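Local coordinates for protein SidF, inhibitor of growth family, member 3 (Legionella pneumophila subsp. pneumophila, PDB 4FYE) that probably removes a phosphate from phosphatidylinositol phosphates at membranes, as a Legionella phosphoinositide phosphatase, at residues N455-A469 with T592-A604. The protein carries 1 engineered substitution. Residues are numbered along the deposited sequence; the frame is centred on the assembly and turned at random.
Sequences NLDKVAQNLGDYDKA and TKSRLQHFYNSCA
F599 packs its ring from helix 590-614 against the connection, with its type I turn A460-L463, that joins helix 438-458 to helix 467-476. With CG anti to the backbone N (chi1 -176°), the ring stands out from its helix and meets L456, A469 and L463. L456 crosses it at about a right angle, CG lying 3.8 Å from CE2 of F599. A469 presents its CB to the CE1 and CZ side, 3.8 Å from CE1 of F599, and L463 brings CD1 against the root of the ring at CB and CG. L463 is forked: its other branch, CD2, reaches toward the N-terminal side of helix 590-614, 3.4 Å from CD1 of L596, which I579 of helix 522-583 also touches. The far methyl of L456, CD2, lies by SG of C603.

Beside this greasy patch sits one polar link. H598 NE2 donates to OD1 of N455 at 3.1 Å, nearly straight at 168°. The oxygen lies close to the imidazole plane, whereas the amide is turned 70° from the ring. V459 sets its CG2 near CD2 of H598, at the same ring edge, and ND1 of H598 is bonded to E637, so both ring nitrogens are engaged and the ring's rotation is fixed. Toward the start of helix 590-614, the extended R595 passes N462, its CD 4.0 Å from CB of N462.

The chemistry is thus mostly apolar, with H598 tying the end of helix 438-458 to helices 590-614 and 626-637. Its two bonds are consistent with a protonated imidazole, which the E637 carboxylate would probably stabilise.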
# COMPACT_ATOMS: atom_id res chain seq x y z
N ASN A 455 -7.33 0.56 -24.37
CA ASN A 455 -6.70 1.85 -24.14
C ASN A 455 -5.69 2.16 -25.23
O ASN A 455 -5.38 3.32 -25.49
CB ASN A 455 -6.04 1.89 -22.76
CG ASN A 455 -5.70 3.30 -22.31
OD1 ASN A 455 -4.67 3.86 -22.70
ND2 ASN A 455 -6.53 3.86 -21.45
N LEU A 456 -5.19 1.11 -25.88
CA LEU A 456 -4.34 1.31 -27.07
C LEU A 456 -5.16 1.72 -28.27
O LEU A 456 -4.78 2.66 -28.96
CB LEU A 456 -3.48 0.08 -27.40
CG LEU A 456 -1.96 0.16 -27.09
CD1 LEU A 456 -1.60 0.94 -25.83
CD2 LEU A 456 -1.35 -1.24 -27.06
N ASP A 457 -6.28 1.02 -28.48
CA ASP A 457 -7.24 1.34 -29.54
C ASP A 457 -7.59 2.82 -29.54
O ASP A 457 -7.88 3.39 -30.58
CB ASP A 457 -8.52 0.49 -29.40
CG ASP A 457 -8.27 -1.03 -29.60
OD1 ASP A 457 -7.12 -1.42 -29.87
OD2 ASP A 457 -9.22 -1.85 -29.48
N LYS A 458 -7.49 3.44 -28.36
CA LYS A 458 -8.08 4.72 -28.03
C LYS A 458 -7.10 5.91 -28.08
O LYS A 458 -7.53 7.03 -28.28
CB LYS A 458 -8.72 4.60 -26.63
CG LYS A 458 -9.83 5.59 -26.30
CD LYS A 458 -9.33 6.67 -25.36
CE LYS A 458 -9.58 6.28 -23.91
NZ LYS A 458 -8.61 7.00 -23.04
N VAL A 459 -5.81 5.69 -27.85
CA VAL A 459 -4.82 6.74 -28.11
C VAL A 459 -3.81 6.34 -29.19
O VAL A 459 -2.66 6.76 -29.16
CB VAL A 459 -4.11 7.34 -26.84
CG1 VAL A 459 -5.00 8.37 -26.15
CG2 VAL A 459 -3.60 6.28 -25.87
N ALA A 460 -4.25 5.53 -30.14
CA ALA A 460 -3.49 5.31 -31.38
C ALA A 460 -3.77 6.46 -32.35
O ALA A 460 -2.99 6.73 -33.28
CB ALA A 460 -3.87 3.97 -32.00
N GLN A 461 -4.91 7.11 -32.12
CA GLN A 461 -5.41 8.23 -32.92
C GLN A 461 -4.46 9.44 -32.89
O GLN A 461 -4.18 10.02 -33.93
CB GLN A 461 -6.86 8.55 -32.47
CG GLN A 461 -7.22 10.02 -32.20
CD GLN A 461 -7.92 10.71 -33.37
OE1 GLN A 461 -8.02 11.95 -33.40
NE2 GLN A 461 -8.41 9.92 -34.33
N ASN A 462 -3.92 9.79 -31.72
CA ASN A 462 -3.03 10.96 -31.61
C ASN A 462 -1.60 10.82 -32.14
O ASN A 462 -0.82 11.76 -32.07
CB ASN A 462 -3.05 11.52 -30.19
CG ASN A 462 -4.39 12.11 -29.84
OD1 ASN A 462 -4.96 12.96 -30.57
ND2 ASN A 462 -4.94 11.65 -28.73
N LEU A 463 -1.27 9.64 -32.67
CA LEU A 463 0.09 9.36 -33.12
C LEU A 463 0.06 8.77 -34.52
O LEU A 463 0.43 7.60 -34.73
CB LEU A 463 0.79 8.41 -32.15
CG LEU A 463 0.55 8.62 -30.64
CD1 LEU A 463 1.14 7.52 -29.76
CD2 LEU A 463 1.02 9.99 -30.16
N GLY A 464 -0.40 9.58 -35.49
CA GLY A 464 -0.38 9.18 -36.88
C GLY A 464 1.02 9.26 -37.47
O GLY A 464 1.41 8.44 -38.30
N ASP A 465 1.80 10.25 -37.00
CA ASP A 465 3.14 10.56 -37.54
C ASP A 465 4.19 9.61 -36.99
O ASP A 465 5.39 9.76 -37.26
CB ASP A 465 3.50 12.00 -37.19
CG ASP A 465 2.29 12.78 -36.72
OD1 ASP A 465 1.90 12.61 -35.53
OD2 ASP A 465 1.73 13.51 -37.57
N TYR A 466 3.71 8.62 -36.24
CA TYR A 466 4.53 7.62 -35.59
C TYR A 466 3.98 6.24 -35.96
O TYR A 466 3.00 5.73 -35.39
CB TYR A 466 4.48 7.88 -34.09
CG TYR A 466 4.72 9.35 -33.75
CD1 TYR A 466 3.65 10.27 -33.60
CD2 TYR A 466 6.02 9.84 -33.60
CE1 TYR A 466 3.88 11.57 -33.27
CE2 TYR A 466 6.26 11.17 -33.29
CZ TYR A 466 5.19 12.01 -33.12
OH TYR A 466 5.44 13.22 -32.73
N ASP A 467 4.59 5.64 -36.97
CA ASP A 467 4.06 4.43 -37.57
C ASP A 467 4.57 3.20 -36.84
O ASP A 467 4.06 2.11 -37.06
CB ASP A 467 4.45 4.36 -39.04
CG ASP A 467 5.76 5.06 -39.32
OD1 ASP A 467 5.73 6.32 -39.28
OD2 ASP A 467 6.79 4.39 -39.57
N LYS A 468 5.57 3.38 -35.97
CA LYS A 468 6.13 2.23 -35.24
C LYS A 468 5.23 1.89 -34.07
O LYS A 468 5.38 0.84 -33.45
CB LYS A 468 7.57 2.48 -34.77
CG LYS A 468 8.65 2.52 -35.86
CD LYS A 468 8.69 1.27 -36.74
CE LYS A 468 9.19 1.59 -38.14
NZ LYS A 468 8.74 0.61 -39.17
N ALA A 469 4.30 2.80 -33.79
CA ALA A 469 3.33 2.62 -32.73
C ALA A 469 2.20 1.75 -33.25
O ALA A 469 1.80 0.78 -32.60
CB ALA A 469 2.79 3.96 -32.23
N THR A 592 1.88 16.33 -26.01
CA THR A 592 2.44 15.34 -26.93
C THR A 592 3.47 14.41 -26.23
O THR A 592 3.40 13.19 -26.33
CB THR A 592 3.04 16.06 -28.16
OG1 THR A 592 1.97 16.71 -28.87
CG2 THR A 592 3.76 15.10 -29.10
N LYS A 593 4.40 15.01 -25.49
CA LYS A 593 5.42 14.26 -24.76
C LYS A 593 4.81 13.24 -23.82
O LYS A 593 5.34 12.15 -23.69
CB LYS A 593 6.29 15.22 -23.97
CG LYS A 593 7.76 14.85 -23.92
CD LYS A 593 8.49 15.68 -22.87
CE LYS A 593 8.46 17.16 -23.24
NZ LYS A 593 8.27 18.02 -22.04
N SER A 594 3.70 13.60 -23.17
CA SER A 594 2.99 12.67 -22.29
C SER A 594 2.35 11.57 -23.03
O SER A 594 2.38 10.44 -22.59
CB SER A 594 1.89 13.37 -21.56
OG SER A 594 2.50 14.01 -20.50
N ARG A 595 1.75 11.92 -24.15
CA ARG A 595 1.11 10.95 -24.99
C ARG A 595 2.14 9.88 -25.26
O ARG A 595 1.85 8.69 -25.18
CB ARG A 595 0.64 11.58 -26.33
CG ARG A 595 -0.66 12.38 -26.28
CD ARG A 595 -0.70 13.35 -27.46
NE ARG A 595 -1.83 14.28 -27.48
CZ ARG A 595 -2.19 15.10 -26.48
NH1 ARG A 595 -1.54 15.09 -25.32
NH2 ARG A 595 -3.22 15.92 -26.64
N LEU A 596 3.36 10.30 -25.59
CA LEU A 596 4.33 9.36 -26.14
C LEU A 596 4.93 8.43 -25.09
O LEU A 596 5.33 7.30 -25.39
CB LEU A 596 5.44 10.13 -26.87
CG LEU A 596 5.09 10.55 -28.31
CD1 LEU A 596 3.69 11.11 -28.42
CD2 LEU A 596 6.10 11.55 -28.87
N GLN A 597 4.96 8.92 -23.85
CA GLN A 597 5.49 8.18 -22.71
C GLN A 597 4.43 7.25 -22.19
O GLN A 597 4.70 6.08 -21.94
CB GLN A 597 5.92 9.15 -21.62
CG GLN A 597 6.99 10.15 -22.07
CD GLN A 597 7.20 11.27 -21.07
OE1 GLN A 597 6.25 11.73 -20.43
NE2 GLN A 597 8.46 11.70 -20.90
N HIS A 598 3.21 7.78 -22.05
CA HIS A 598 2.08 6.94 -21.69
C HIS A 598 1.98 5.78 -22.62
O HIS A 598 1.94 4.65 -22.16
CB HIS A 598 0.76 7.69 -21.70
CG HIS A 598 -0.45 6.79 -21.47
ND1 HIS A 598 -0.68 6.17 -20.28
CD2 HIS A 598 -1.50 6.42 -22.33
CE1 HIS A 598 -1.82 5.44 -20.38
NE2 HIS A 598 -2.31 5.59 -21.64
N PHE A 599 1.95 6.03 -23.92
CA PHE A 599 1.80 4.90 -24.87
C PHE A 599 2.91 3.85 -24.73
O PHE A 599 2.67 2.63 -24.60
CB PHE A 599 1.73 5.37 -26.33
CG PHE A 599 1.48 4.26 -27.32
CD1 PHE A 599 2.53 3.48 -27.80
CD2 PHE A 599 0.19 4.00 -27.80
CE1 PHE A 599 2.31 2.46 -28.72
CE2 PHE A 599 -0.03 2.98 -28.72
CZ PHE A 599 1.02 2.21 -29.18
N TYR A 600 4.13 4.32 -24.78
CA TYR A 600 5.26 3.44 -24.71
C TYR A 600 5.40 2.71 -23.36
O TYR A 600 5.83 1.55 -23.31
CB TYR A 600 6.51 4.26 -24.92
CG TYR A 600 7.71 3.41 -24.83
CD1 TYR A 600 8.31 3.15 -23.58
CD2 TYR A 600 8.21 2.79 -25.96
CE1 TYR A 600 9.41 2.31 -23.50
CE2 TYR A 600 9.30 1.95 -25.90
CZ TYR A 600 9.91 1.72 -24.67
OH TYR A 600 10.99 0.88 -24.65
N ASN A 601 5.10 3.40 -22.27
CA ASN A 601 5.34 2.78 -20.98
C ASN A 601 4.34 1.67 -20.70
O ASN A 601 4.73 0.61 -20.23
CB ASN A 601 5.46 3.83 -19.86
CG ASN A 601 6.84 4.47 -19.82
OD1 ASN A 601 7.87 3.84 -20.20
ND2 ASN A 601 6.90 5.70 -19.36
N SER A 602 3.07 1.93 -21.03
CA SER A 602 2.01 0.94 -21.10
C SER A 602 2.48 -0.28 -21.83
O SER A 602 2.42 -1.37 -21.29
CB SER A 602 0.85 1.51 -21.89
OG SER A 602 0.13 2.48 -21.14
N CYS A 603 2.95 -0.12 -23.06
CA CYS A 603 3.43 -1.27 -23.80
C CYS A 603 4.61 -1.95 -23.10
O CYS A 603 4.66 -3.18 -23.01
CB CYS A 603 3.85 -0.86 -25.21
SG CYS A 603 2.46 -0.22 -26.11
N ALA A 604 5.54 -1.15 -22.57
CA ALA A 604 6.74 -1.74 -22.00
C ALA A 604 6.38 -2.50 -20.77
O ALA A 604 6.83 -3.61 -20.63
CB ALA A 604 7.83 -0.71 -21.73